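PDB 6I5R: sugar ABC transporter substrate-binding protein, BlMnBP1 from Bifidobacterium animalis subsp. lactis ATCC 27673, which binds mannobiose and probably delivers manno-oligosaccharides derived from beta-mannan to the membrane permease of a bifidobacterial ABC importer. Local coordinates for residues Thr38-Met43 with Trp98-Ile103; Asp85-Arg90 with Met102-Asp107; Pro189-Phe194 with Tyr255-Tyr260; Ala242-Leu247 with Lys409-Ile414. All blocks are in the same frame, centred on the assembly; numbering follows the deposited sequence.

Interaction 1 (Thr38-Met43 with Trp98-Ile103)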
loop_
_atom_site.group_PDB
_atom_site.type_symbol
_atom_site.label_atom_id
_atom_site.label_comp_id
_atom_site.label_asym_id
_atom_site.label_seq_id
_atom_site.Cartn_x
_atom_site.Cartn_y
_atom_site.Cartn_z
ATOM N N THR A 38 11.009 -29.865 -3.544
ATOM C CA THR A 38 11.459 -28.849 -4.485
ATOM C C THR A 38 11.891 -27.608 -3.714
ATOM O O THR A 38 11.761 -27.514 -2.484
ATOM C CB THR A 38 10.365 -28.517 -5.498
ATOM O OG1 THR A 38 10.856 -27.617 -6.488
ATOM C CG2 THR A 38 9.187 -27.855 -4.814
ATOM N N THR A 39 12.385 -26.642 -4.478
ATOM C CA THR A 39 12.788 -25.347 -3.970
ATOM C C THR A 39 12.088 -24.262 -4.765
ATOM O O THR A 39 12.034 -24.317 -5.995
ATOM C CB THR A 39 14.291 -25.180 -4.083
ATOM O OG1 THR A 39 14.942 -26.183 -3.302
ATOM C CG2 THR A 39 14.692 -23.828 -3.586
ATOM N N ILE A 40 11.574 -23.270 -4.053
ATOM C CA ILE A 40 10.924 -22.123 -4.666
ATOM C C ILE A 40 11.632 -20.863 -4.210
ATOM O O ILE A 40 12.156 -20.791 -3.093
ATOM C CB ILE A 40 9.424 -22.096 -4.322
ATOM C CG1 ILE A 40 9.218 -22.045 -2.815
ATOM C CG2 ILE A 40 8.766 -23.380 -4.915
ATOM C CD1 ILE A 40 7.737 -21.883 -2.384
ATOM N N THR A 41 11.649 -19.876 -5.105
ATOM C CA THR A 41 12.276 -18.585 -4.885
ATOM C C THR A 41 11.147 -17.588 -4.677
ATOM O O THR A 41 10.257 -17.465 -5.530
ATOM C CB THR A 41 13.182 -18.192 -6.048
ATOM O OG1 THR A 41 14.315 -19.071 -6.055
ATOM C CG2 THR A 41 13.701 -16.764 -5.875
ATOM N N PHE A 42 11.196 -16.887 -3.546
ATOM C CA PHE A 42 10.156 -15.967 -3.085
ATOM C C PHE A 42 10.766 -14.571 -3.080
ATOM O O PHE A 42 11.654 -14.298 -2.278
ATOM C CB PHE A 42 9.687 -16.411 -1.700
ATOM C CG PHE A 42 8.835 -15.401 -0.955
ATOM C CD1 PHE A 42 8.044 -14.493 -1.625
ATOM C CD2 PHE A 42 8.819 -15.396 0.443
ATOM C CE1 PHE A 42 7.267 -13.609 -0.925
ATOM C CE2 PHE A 42 8.033 -14.496 1.147
ATOM C CZ PHE A 42 7.266 -13.602 0.454
ATOM N N MET A 43 10.356 -13.726 -4.030
ATOM C CA MET A 43 10.856 -12.356 -4.118
ATOM C C MET A 43 9.916 -11.439 -3.337
ATOM O O MET A 43 8.701 -11.471 -3.544
ATOM C CB MET A 43 10.921 -11.889 -5.571
ATOM C CG MET A 43 11.882 -12.631 -6.491
ATOM S SD MET A 43 11.704 -11.926 -8.163
ATOM C CE MET A 43 11.999 -10.208 -7.858
ATOM N N TRP A 98 11.990 -17.062 -10.753
ATOM C CA TRP A 98 11.290 -16.724 -9.524
ATOM C C TRP A 98 10.063 -17.611 -9.508
ATOM O O TRP A 98 9.598 -18.049 -10.554
ATOM C CB TRP A 98 10.905 -15.234 -9.461
ATOM C CG TRP A 98 10.046 -14.829 -10.602
ATOM C CD1 TRP A 98 10.453 -14.504 -11.870
ATOM C CD2 TRP A 98 8.614 -14.714 -10.603
ATOM N NE1 TRP A 98 9.362 -14.200 -12.654
ATOM C CE2 TRP A 98 8.224 -14.337 -11.905
ATOM C CE3 TRP A 98 7.632 -14.898 -9.634
ATOM C CZ2 TRP A 98 6.903 -14.139 -12.254
ATOM C CZ3 TRP A 98 6.312 -14.694 -9.984
ATOM C CH2 TRP A 98 5.963 -14.318 -11.287
ATOM N N ASP A 99 9.557 -17.887 -8.336
ATOM C CA ASP A 99 8.367 -18.713 -8.205
ATOM C C ASP A 99 7.197 -17.963 -7.605
ATOM O O ASP A 99 6.067 -18.135 -8.064
ATOM C CB ASP A 99 8.697 -19.926 -7.343
ATOM C CG ASP A 99 9.742 -20.823 -8.009
ATOM O OD1 ASP A 99 9.385 -21.523 -8.991
ATOM O OD2 ASP A 99 10.917 -20.790 -7.582
ATOM N N ILE A 100 7.460 -17.154 -6.590
ATOM C CA ILE A 100 6.496 -16.221 -6.018
ATOM C C ILE A 100 7.147 -14.849 -5.980
ATOM O O ILE A 100 8.300 -14.735 -5.560
ATOM C CB ILE A 100 6.098 -16.597 -4.581
ATOM C CG1 ILE A 100 5.457 -17.961 -4.492
ATOM C CG2 ILE A 100 5.153 -15.515 -3.989
ATOM C CD1 ILE A 100 5.571 -18.507 -3.091
ATOM N N MET A 101 6.398 -13.809 -6.364
ATOM C CA MET A 101 6.798 -12.433 -6.086
ATOM C C MET A 101 5.591 -11.658 -5.566
ATOM O O MET A 101 4.440 -12.093 -5.690
ATOM C CB MET A 101 7.372 -11.709 -7.316
ATOM C CG MET A 101 6.382 -11.431 -8.395
ATOM S SD MET A 101 6.924 -10.174 -9.582
ATOM C CE MET A 101 8.392 -11.010 -10.258
ATOM N N MET A 102 5.860 -10.498 -4.969
ATOM C CA MET A 102 4.778 -9.565 -4.679
ATOM C C MET A 102 4.496 -8.818 -5.982
ATOM O O MET A 102 5.411 -8.257 -6.602
ATOM C CB MET A 102 5.147 -8.616 -3.535
ATOM C CG MET A 102 5.701 -9.314 -2.318
ATOM S SD MET A 102 4.831 -10.800 -1.731
ATOM C CE MET A 102 3.276 -10.132 -1.095
ATOM N N ILE A 103 3.242 -8.831 -6.407
ATOM C CA ILE A 103 2.859 -8.316 -7.712
ATOM C C ILE A 103 3.176 -6.828 -7.806
ATOM O O ILE A 103 2.717 -6.031 -6.971
ATOM C CB ILE A 103 1.370 -8.554 -7.981
ATOM C CG1 ILE A 103 1.086 -10.047 -7.983
ATOM C CG2 ILE A 103 0.969 -7.886 -9.267
ATOM C CD1 ILE A 103 -0.352 -10.411 -7.915
HETATM O O HOH W 1 12.851 -21.958 -8.443
#

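Interaction 2 (Asp85-Arg90 with Met102-Asp107). With ZN (zinc ion), chain P; ZN (zinc ion), chain J.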
loop_
_atom_site.group_PDB
_atom_site.type_symbol
_atom_site.label_atom_id
_atom_site.label_comp_id
_atom_site.label_asym_id
_atom_site.label_seq_id
_atom_site.Cartn_x
_atom_site.Cartn_y
_atom_site.Cartn_z
ATOM N N ASP A 85 10.750 -1.745 -8.977
ATOM C CA ASP A 85 11.439 -1.707 -10.257
ATOM C C ASP A 85 12.071 -3.059 -10.585
ATOM O O ASP A 85 11.943 -3.554 -11.710
ATOM C CB ASP A 85 12.493 -0.603 -10.220
ATOM C CG ASP A 85 11.888 0.824 -10.162
ATOM O OD1 ASP A 85 10.757 1.053 -10.652
ATOM O OD2 ASP A 85 12.574 1.752 -9.646
ATOM N N SER A 86 12.706 -3.696 -9.601
ATOM C CA SER A 86 13.378 -4.964 -9.869
ATOM C C SER A 86 12.386 -6.105 -10.106
ATOM O O SER A 86 12.614 -6.952 -10.984
ATOM C CB SER A 86 14.349 -5.304 -8.739
ATOM O OG SER A 86 13.679 -5.414 -7.523
ATOM N N ALA A 87 11.263 -6.128 -9.381
ATOM C CA ALA A 87 10.220 -7.108 -9.672
ATOM C C ALA A 87 9.651 -6.940 -11.084
ATOM O O ALA A 87 9.361 -7.934 -11.771
ATOM C CB ALA A 87 9.095 -7.007 -8.643
ATOM N N LEU A 88 9.454 -5.699 -11.538
ATOM C CA LEU A 88 8.884 -5.552 -12.868
ATOM C C LEU A 88 9.889 -6.003 -13.920
ATOM O O LEU A 88 9.537 -6.674 -14.899
ATOM C CB LEU A 88 8.441 -4.130 -13.106
ATOM C CG LEU A 88 7.442 -4.012 -14.243
ATOM C CD1 LEU A 88 6.116 -4.656 -13.944
ATOM C CD2 LEU A 88 7.263 -2.532 -14.509
ATOM N N THR A 89 11.153 -5.665 -13.717
ATOM C CA THR A 89 12.196 -6.151 -14.611
ATOM C C THR A 89 12.200 -7.675 -14.700
ATOM O O THR A 89 12.214 -8.244 -15.801
ATOM C CB THR A 89 13.541 -5.620 -14.139
ATOM O OG1 THR A 89 13.552 -4.190 -14.253
ATOM C CG2 THR A 89 14.673 -6.229 -14.979
ATOM N N ARG A 90 12.163 -8.363 -13.559
ATOM C CA ARG A 90 12.164 -9.823 -13.617
ATOM C C ARG A 90 10.913 -10.339 -14.304
ATOM O O ARG A 90 10.972 -11.303 -15.073
ATOM C CB ARG A 90 12.286 -10.439 -12.221
ATOM C CG ARG A 90 13.601 -10.092 -11.542
ATOM C CD ARG A 90 14.763 -11.014 -11.911
ATOM N NE ARG A 90 14.561 -12.357 -11.384
ATOM C CZ ARG A 90 14.886 -12.752 -10.156
ATOM N NH1 ARG A 90 15.439 -11.901 -9.304
ATOM N NH2 ARG A 90 14.660 -14.009 -9.775
ATOM N N MET A 102 5.860 -10.498 -4.969
ATOM C CA MET A 102 4.778 -9.565 -4.679
ATOM C C MET A 102 4.496 -8.818 -5.982
ATOM O O MET A 102 5.411 -8.257 -6.602
ATOM C CB MET A 102 5.147 -8.616 -3.535
ATOM C CG MET A 102 5.701 -9.314 -2.318
ATOM S SD MET A 102 4.831 -10.800 -1.731
ATOM C CE MET A 102 3.276 -10.132 -1.095
ATOM N N ILE A 103 3.242 -8.831 -6.407
ATOM C CA ILE A 103 2.859 -8.316 -7.712
ATOM C C ILE A 103 3.176 -6.828 -7.806
ATOM O O ILE A 103 2.717 -6.031 -6.971
ATOM C CB ILE A 103 1.370 -8.554 -7.981
ATOM C CG1 ILE A 103 1.086 -10.047 -7.983
ATOM C CG2 ILE A 103 0.969 -7.886 -9.267
ATOM C CD1 ILE A 103 -0.352 -10.411 -7.915
ATOM N N PRO A 104 3.983 -6.433 -8.789
ATOM C CA PRO A 104 4.333 -5.021 -8.987
ATOM C C PRO A 104 3.250 -4.316 -9.814
ATOM O O PRO A 104 2.111 -4.760 -9.836
ATOM C CB PRO A 104 5.650 -5.088 -9.748
ATOM C CG PRO A 104 5.524 -6.373 -10.532
ATOM C CD PRO A 104 4.801 -7.326 -9.652
ATOM N N ALA A 105 3.628 -3.207 -10.465
ATOM C CA ALA A 105 2.618 -2.389 -11.134
ATOM C C ALA A 105 2.324 -2.933 -12.523
ATOM O O ALA A 105 2.977 -2.524 -13.517
ATOM C CB ALA A 105 3.087 -0.937 -11.153
ATOM N N VAL A 106 1.301 -3.819 -12.570
ATOM C CA VAL A 106 0.911 -4.603 -13.747
ATOM C C VAL A 106 -0.558 -4.373 -14.055
ATOM O O VAL A 106 -1.388 -4.480 -13.154
ATOM C CB VAL A 106 1.177 -6.117 -13.540
ATOM C CG1 VAL A 106 0.793 -6.873 -14.747
ATOM C CG2 VAL A 106 2.594 -6.314 -13.129
ATOM N N ASP A 107 -0.883 -4.133 -15.336
ATOM C CA ASP A 107 -2.260 -4.079 -15.813
ATOM C C ASP A 107 -2.964 -5.383 -15.431
ATOM O O ASP A 107 -2.536 -6.476 -15.807
ATOM C CB ASP A 107 -2.297 -3.842 -17.336
ATOM C CG ASP A 107 -3.702 -3.508 -17.858
ATOM O OD1 ASP A 107 -4.769 -4.058 -17.492
ATOM O OD2 ASP A 107 -3.811 -2.664 -18.759
HETATM ZN ZN ZN P . 12.007 3.446 -8.587
HETATM ZN ZN ZN J . -5.630 -3.324 -19.537
HETATM O O HOH W 2 -6.030 -2.737 -21.547
HETATM O O HOH W 3 10.466 3.355 -9.602
HETATM O O HOH W 4 12.546 3.438 -10.600
#

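Interaction 3 (Pro189-Phe194 with Tyr255-Tyr260)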
loop_
_atom_site.group_PDB
_atom_site.type_symbol
_atom_site.label_atom_id
_atom_site.label_comp_id
_atom_site.label_asym_id
_atom_site.label_seq_id
_atom_site.Cartn_x
_atom_site.Cartn_y
_atom_site.Cartn_z
ATOM N N PRO A 189 7.916 18.701 11.270
ATOM C CA PRO A 189 6.467 18.435 11.340
ATOM C C PRO A 189 5.990 17.318 10.420
ATOM O O PRO A 189 5.231 16.450 10.849
ATOM C CB PRO A 189 5.841 19.787 10.963
ATOM C CG PRO A 189 6.902 20.819 11.368
ATOM C CD PRO A 189 8.217 20.143 11.110
ATOM N N LEU A 190 6.420 17.315 9.159
ATOM C CA LEU A 190 6.062 16.245 8.237
ATOM C C LEU A 190 7.302 15.888 7.436
ATOM O O LEU A 190 7.855 16.738 6.735
ATOM C CB LEU A 190 4.906 16.665 7.323
ATOM C CG LEU A 190 4.309 15.601 6.386
ATOM C CD1 LEU A 190 2.847 15.830 6.068
ATOM C CD2 LEU A 190 5.125 15.576 5.082
ATOM N N TYR A 191 7.740 14.638 7.545
ATOM C CA TYR A 191 8.927 14.175 6.845
ATOM C C TYR A 191 8.471 13.510 5.564
ATOM O O TYR A 191 7.636 12.605 5.603
ATOM C CB TYR A 191 9.712 13.196 7.708
ATOM C CG TYR A 191 11.101 12.899 7.239
ATOM C CD1 TYR A 191 12.150 13.726 7.569
ATOM C CD2 TYR A 191 11.371 11.765 6.500
ATOM C CE1 TYR A 191 13.439 13.447 7.162
ATOM C CE2 TYR A 191 12.650 11.475 6.098
ATOM C CZ TYR A 191 13.688 12.320 6.421
ATOM O OH TYR A 191 14.976 12.027 6.035
ATOM N N THR A 192 9.000 13.962 4.432
ATOM C CA THR A 192 8.413 13.538 3.181
ATOM C C THR A 192 8.942 12.197 2.694
ATOM O O THR A 192 8.248 11.550 1.926
ATOM C CB THR A 192 8.675 14.535 2.046
ATOM O OG1 THR A 192 10.092 14.626 1.831
ATOM C CG2 THR A 192 8.108 15.883 2.347
ATOM N N ASN A 193 10.146 11.790 3.112
ATOM C CA ASN A 193 10.844 10.647 2.513
ATOM C C ASN A 193 10.831 10.765 0.994
ATOM O O ASN A 193 10.654 9.787 0.270
ATOM C CB ASN A 193 10.249 9.318 2.970
ATOM C CG ASN A 193 10.921 8.797 4.233
ATOM O OD1 ASN A 193 12.134 8.646 4.262
ATOM N ND2 ASN A 193 10.136 8.561 5.288
ATOM N N PHE A 194 11.065 11.986 0.527
ATOM C CA PHE A 194 11.120 12.290 -0.896
ATOM C C PHE A 194 11.952 11.268 -1.666
ATOM O O PHE A 194 11.597 10.885 -2.782
ATOM C CB PHE A 194 11.695 13.713 -1.054
ATOM C CG PHE A 194 11.968 14.128 -2.460
ATOM C CD1 PHE A 194 13.191 13.820 -3.067
ATOM C CD2 PHE A 194 11.042 14.871 -3.170
ATOM C CE1 PHE A 194 13.448 14.219 -4.364
ATOM C CE2 PHE A 194 11.302 15.270 -4.467
ATOM C CZ PHE A 194 12.521 14.936 -5.059
ATOM N N TYR A 255 7.047 23.340 6.530
ATOM C CA TYR A 255 6.774 22.390 7.597
ATOM C C TYR A 255 7.342 21.002 7.314
ATOM O O TYR A 255 6.939 20.046 7.986
ATOM C CB TYR A 255 5.270 22.238 7.832
ATOM C CG TYR A 255 4.531 23.510 8.174
ATOM C CD1 TYR A 255 5.181 24.582 8.755
ATOM C CD2 TYR A 255 3.183 23.641 7.895
ATOM C CE1 TYR A 255 4.517 25.760 9.042
ATOM C CE2 TYR A 255 2.507 24.808 8.197
ATOM C CZ TYR A 255 3.191 25.872 8.769
ATOM O OH TYR A 255 2.576 27.074 9.076
ATOM N N THR A 256 8.215 20.858 6.316
ATOM C CA THR A 256 8.874 19.578 6.025
ATOM C C THR A 256 10.382 19.726 6.232
ATOM O O THR A 256 10.884 20.786 6.630
ATOM C CB THR A 256 8.553 19.084 4.605
ATOM O OG1 THR A 256 9.006 20.042 3.642
ATOM C CG2 THR A 256 7.083 18.893 4.456
ATOM N N GLU A 257 11.102 18.639 5.972
ATOM C CA GLU A 257 12.537 18.622 6.221
ATOM C C GLU A 257 13.229 19.696 5.397
ATOM O O GLU A 257 12.746 20.122 4.342
ATOM C CB GLU A 257 13.141 17.247 5.908
ATOM C CG GLU A 257 13.129 16.829 4.435
ATOM C CD GLU A 257 11.757 16.395 3.924
ATOM O OE1 GLU A 257 10.892 16.051 4.760
ATOM O OE2 GLU A 257 11.560 16.412 2.680
ATOM N N GLU A 258 14.375 20.142 5.917
ATOM C CA GLU A 258 15.111 21.224 5.271
ATOM C C GLU A 258 15.466 20.855 3.835
ATOM O O GLU A 258 15.395 21.691 2.923
ATOM C CB GLU A 258 16.386 21.564 6.068
ATOM C CG GLU A 258 17.366 22.427 5.231
ATOM C CD GLU A 258 17.909 23.663 6.001
ATOM O OE1 GLU A 258 17.880 23.687 7.280
ATOM O OE2 GLU A 258 18.396 24.617 5.337
ATOM N N ASP A 259 15.925 19.626 3.635
ATOM C CA ASP A 259 16.422 19.191 2.338
ATOM C C ASP A 259 15.757 17.905 1.894
ATOM O O ASP A 259 16.198 16.830 2.292
ATOM C CB ASP A 259 17.941 18.997 2.338
ATOM C CG ASP A 259 18.480 18.717 0.944
ATOM O OD1 ASP A 259 17.702 18.779 -0.024
ATOM O OD2 ASP A 259 19.689 18.444 0.813
ATOM N N TYR A 260 14.745 18.029 1.037
ATOM C CA TYR A 260 14.059 16.849 0.547
ATOM C C TYR A 260 14.960 15.949 -0.293
ATOM O O TYR A 260 14.684 14.765 -0.386
ATOM C CB TYR A 260 12.823 17.274 -0.251
ATOM C CG TYR A 260 13.113 18.084 -1.482
ATOM C CD1 TYR A 260 13.618 17.490 -2.627
ATOM C CD2 TYR A 260 12.871 19.452 -1.515
ATOM C CE1 TYR A 260 13.883 18.221 -3.755
ATOM C CE2 TYR A 260 13.151 20.197 -2.658
ATOM C CZ TYR A 260 13.661 19.567 -3.765
ATOM O OH TYR A 260 13.930 20.283 -4.918
#

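Interaction 4 (Ala242-Leu247 with Lys409-Ile414)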
loop_
_atom_site.group_PDB
_atom_site.type_symbol
_atom_site.label_atom_id
_atom_site.label_comp_id
_atom_site.label_asym_id
_atom_site.label_seq_id
_atom_site.Cartn_x
_atom_site.Cartn_y
_atom_site.Cartn_z
ATOM N N ALA A 242 -7.590 17.832 -2.365
ATOM C CA ALA A 242 -7.257 18.194 -0.998
ATOM C C ALA A 242 -6.087 17.381 -0.483
ATOM O O ALA A 242 -5.388 17.819 0.439
ATOM C CB ALA A 242 -8.464 18.010 -0.085
ATOM N N VAL A 243 -5.894 16.174 -1.015
ATOM C CA VAL A 243 -4.793 15.334 -0.569
ATOM C C VAL A 243 -3.475 15.894 -1.064
ATOM O O VAL A 243 -2.536 16.105 -0.294
ATOM C CB VAL A 243 -4.998 13.894 -1.062
ATOM C CG1 VAL A 243 -3.787 13.018 -0.742
ATOM C CG2 VAL A 243 -6.258 13.312 -0.476
ATOM N N TYR A 244 -3.386 16.129 -2.366
ATOM C CA TYR A 244 -2.141 16.618 -2.938
ATOM C C TYR A 244 -1.815 18.013 -2.454
ATOM O O TYR A 244 -0.639 18.335 -2.302
ATOM C CB TYR A 244 -2.220 16.601 -4.460
ATOM C CG TYR A 244 -2.423 15.199 -5.023
ATOM C CD1 TYR A 244 -1.495 14.198 -4.780
ATOM C CD2 TYR A 244 -3.542 14.884 -5.754
ATOM C CE1 TYR A 244 -1.685 12.925 -5.277
ATOM C CE2 TYR A 244 -3.744 13.615 -6.238
ATOM C CZ TYR A 244 -2.801 12.649 -6.015
ATOM O OH TYR A 244 -3.016 11.382 -6.539
ATOM N N LYS A 245 -2.835 18.843 -2.216
ATOM C CA LYS A 245 -2.592 20.162 -1.646
ATOM C C LYS A 245 -2.093 20.060 -0.207
ATOM O O LYS A 245 -1.393 20.952 0.267
ATOM C CB LYS A 245 -3.868 21.001 -1.709
ATOM C CG LYS A 245 -3.747 22.395 -1.097
ATOM C CD LYS A 245 -5.047 23.158 -1.355
ATOM C CE LYS A 245 -4.852 24.694 -1.258
ATOM N NZ LYS A 245 -4.497 25.091 0.133
ATOM N N THR A 246 -2.469 19.012 0.512
ATOM C CA THR A 246 -1.892 18.808 1.837
ATOM C C THR A 246 -0.378 18.703 1.754
ATOM O O THR A 246 0.351 19.358 2.509
ATOM C CB THR A 246 -2.478 17.554 2.475
ATOM O OG1 THR A 246 -3.875 17.758 2.743
ATOM C CG2 THR A 246 -1.744 17.237 3.770
ATOM N N LEU A 247 0.119 17.862 0.850
ATOM C CA LEU A 247 1.565 17.744 0.697
ATOM C C LEU A 247 2.158 19.060 0.211
ATOM O O LEU A 247 3.164 19.536 0.747
ATOM C CB LEU A 247 1.914 16.623 -0.276
ATOM C CG LEU A 247 3.389 16.515 -0.615
ATOM C CD1 LEU A 247 4.229 16.185 0.575
ATOM C CD2 LEU A 247 3.553 15.421 -1.681
ATOM N N LYS A 409 7.036 9.693 -9.052
ATOM C CA LYS A 409 7.790 10.803 -9.616
ATOM C C LYS A 409 6.925 12.059 -9.694
ATOM O O LYS A 409 7.408 13.172 -9.456
ATOM C CB LYS A 409 8.338 10.427 -11.004
ATOM C CG LYS A 409 9.712 9.709 -11.038
ATOM C CD LYS A 409 9.596 8.318 -10.535
ATOM C CE LYS A 409 10.671 7.388 -11.088
ATOM N NZ LYS A 409 11.965 7.536 -10.374
ATOM N N LYS A 410 5.645 11.904 -10.005
ATOM C CA LYS A 410 4.772 13.071 -10.086
ATOM C C LYS A 410 4.591 13.721 -8.715
ATOM O O LYS A 410 4.347 14.924 -8.613
ATOM C CB LYS A 410 3.420 12.667 -10.674
ATOM C CG LYS A 410 2.616 11.693 -9.797
ATOM C CD LYS A 410 1.205 11.463 -10.344
ATOM C CE LYS A 410 0.360 10.576 -9.445
ATOM N NZ LYS A 410 0.832 9.177 -9.337
ATOM N N ILE A 411 4.684 12.928 -7.655
ATOM C CA ILE A 411 4.551 13.449 -6.302
ATOM C C ILE A 411 5.832 14.162 -5.894
ATOM O O ILE A 411 5.802 15.170 -5.186
ATOM C CB ILE A 411 4.231 12.297 -5.326
ATOM C CG1 ILE A 411 3.060 11.476 -5.815
ATOM C CG2 ILE A 411 3.965 12.804 -3.901
ATOM C CD1 ILE A 411 1.778 12.243 -5.969
ATOM N N GLN A 412 6.980 13.629 -6.316
ATOM C CA GLN A 412 8.233 14.344 -6.135
ATOM C C GLN A 412 8.151 15.720 -6.789
ATOM O O GLN A 412 8.635 16.704 -6.228
ATOM C CB GLN A 412 9.397 13.509 -6.686
ATOM C CG GLN A 412 9.710 12.312 -5.795
ATOM C CD GLN A 412 10.725 11.341 -6.375
ATOM O OE1 GLN A 412 10.887 11.246 -7.593
ATOM N NE2 GLN A 412 11.408 10.604 -5.490
ATOM N N ASP A 413 7.477 15.812 -7.943
ATOM C CA ASP A 413 7.339 17.094 -8.618
ATOM C C ASP A 413 6.516 18.062 -7.782
ATOM O O ASP A 413 6.822 19.256 -7.722
ATOM C CB ASP A 413 6.704 16.899 -9.996
ATOM C CG ASP A 413 6.743 18.160 -10.837
ATOM O OD1 ASP A 413 7.826 18.765 -10.887
ATOM O OD2 ASP A 413 5.699 18.502 -11.470
ATOM N N ILE A 414 5.489 17.565 -7.091
ATOM C CA ILE A 414 4.756 18.429 -6.171
ATOM C C ILE A 414 5.716 19.040 -5.155
ATOM O O ILE A 414 5.697 20.250 -4.898
ATOM C CB ILE A 414 3.622 17.661 -5.470
ATOM C CG1 ILE A 414 2.571 17.215 -6.481
ATOM C CG2 ILE A 414 2.974 18.553 -4.412
ATOM C CD1 ILE A 414 1.462 16.357 -5.922
#

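Interaction 1 (Thr38-Met43 with Trp98-Ile103)
Parallel strand pairing in a lobe of the periplasmic-binding-protein fold joins Phe-42 to Ile-100, where strand 38-44 runs beside the short strand 100-102 at an angle of 4° between short axes. Met-43 N donates to Ile-100 O (2.8 Å), while the carbonyl of Thr-41 is gripped twice, by Ile-100 N at 3.0 Å and by Asp-99 N at 2.9 Å, the latter lying in the carbonyl plane on a lone pair. Next to this ladder a carboxylate stands in for a backbone carbonyl: Asp-99 OD2 takes the N-H of Thr-41 on its anti lone pair. With CG anti to its own carbonyl carbon (chi1 -64°), Asp-99 reaches back along the neighbouring strand. On one face of the sheet the Phe-42 ring carries Ile-100 CG2 against CD1 and, at its edge, the sulfur of Met-102, a Met-aromatic contact; Trp-59 and Phe-340 also meet this ring edge-to-face. On the other face Met-43 and Met-101 lie side by side. Both reach Trp-98: Met-43 SD sits 3.6 Å from Trp-98 CB and oblique to the indole, whereas Met-101 CE rests 3.6 Å above the indole plane, over its centre.

Interaction 2 (Asp85-Arg90 with Met102-Asp107)
Leu-88 and Pro-104 meet at a slant, the leucine bringing one methyl branch to the proline ring, and this small apolar contact seats helix 83-93 against the loop that leaves strand 100-102. The leucine's CG stands anti to its backbone N (chi1 -161°), which swings CD1 towards the loop. That single methyl is shared by three neighbours: Pro-104 CG at 3.9 Å, Ala-105 O at 3.8 Å and Val-106 CG2 at 4.0 Å. One residue earlier on the helix, Ala-87 turns its CB toward the loop, 4.1 Å from Pro-104 CG, so the ring's CG is touched by both helix residues. No hydrogen bond crosses between the segments. Each segment also carries a zinc ligand that takes no part in this packing: Asp-85 OD2 binds one ion at 2.1 Å, and Asp-107 holds another through both carboxylate oxygens, a site it shares with Ser-109, Asp-390, Asn-394 and a water. Around the contact, Leu-91 of helix 83-93 continues the packing on Pro-104 and Val-106, Met-102 leans on strands 38-44 and 314-325, and Ile-103 is hydrogen-bonded through its backbone to Ser-322 of strand 314-325.

Interaction 3 (Pro189-Phe194 with Tyr255-Tyr260)
Glu-257 reaches across to Thr-192 from a loop that follows helix 239-252, and its path can be traced atom by atom. Its CB lies 4.0 Å from Tyr-191 CD1 and CE1, against the tyrosine ring. With CG between the backbone N and the carbonyl carbon (chi1 67°), the chain bends at chi2 and turns its carboxylate to the threonine. There OE1 accepts the backbone N-H of Thr-192 at 2.8 Å, on the syn side but 30° out of the carboxylate plane, and OE2 takes the hydroxyl OG1 at a very short 2.5 Å. That hydroxyl in turn accepts from Phe-194 N, an ST turn. Beyond that turn the Phe-194 ring offers a face to Tyr-260, whose CD1 stands 3.4 Å above its plane, over the centre, an edge-to-face pair with planes at 51°. Were Phe-194 an alanine, the edge of Tyr-260 would probably lose the aromatic face it rests on, and a gap would open beside Val-415. At the other end, Leu-190 N donates to Tyr-255 O at 3.0 Å. One buried glutamate is thus satisfied by a backbone N-H and a hydroxyl together, which fixes its carboxylate's rotation and ties the chain leaving strand 188-190 to the loop after helix 239-252.

Interaction 4 (Ala242-Leu247 with Lys409-Ile414)
Staggered side-chain torsions bring Tyr-244 and Leu-247 of helix 239-252 onto Ile-411 and Ile-414 of helix 409-420. The tyrosine's CG is anti to its carbonyl carbon (chi1 -62°), laying the ring across both isoleucines at about a right angle; Leu-247, with CG trans to the backbone N (chi1 174°), extends towards the other helix. Ring atom CE1 of Tyr-244 touches Ile-411 CD1 at 3.6 Å, and its CD1 meets Ile-414 CD1 at 3.8 Å, both oblique to the ring. Leu-247 CD2 presses on Ile-411 CG2 at 3.5 Å, tighter than usual van der Waals contact, and lies 4.2 Å from Ile-414 CG2. Replacing Tyr-244 by an alanine would probably strip both isoleucine CD1 methyls of their ring partner and leave Asp-204 without the hydroxyl that bonds it. The axes of the short helix segments pass 10.5 Å apart at an angle of 54°, and apolar side-chain contacts, with no hydrogen bond, join them. Around it, Trp-432 of helix 425-443 meets the tyrosine ring edge-to-face and packs on both isoleucines, while Met-200 of helix 197-201 touches Leu-247 and Ile-411.

Overall arrangement
The four contacts fall into two groups, one on each side of the bound mannobiose, as expected of a two-lobed solute-binding protein. Interactions 1 and 2 share Met-102 and Ile-103 and touch directly, Met-101 CE lying 3.6 Å from Ala-87 O. The side chain of Met-102 is about 8 Å from a bound beta-D-mannopyranose (BMA). Interactions 3 and 4, with centres 13 Å apart, are joined by a probable hydrogen bond from Gln-412 NE2 to Phe-194 O at 2.7 Å. The sugar is more distant here, about 12 Å from the side chain of Tyr-191 and about 13 Å from that of Ile-411. Between the groups, interactions 2 and 4 come closest, their nearest atoms about 6 Å apart without touching.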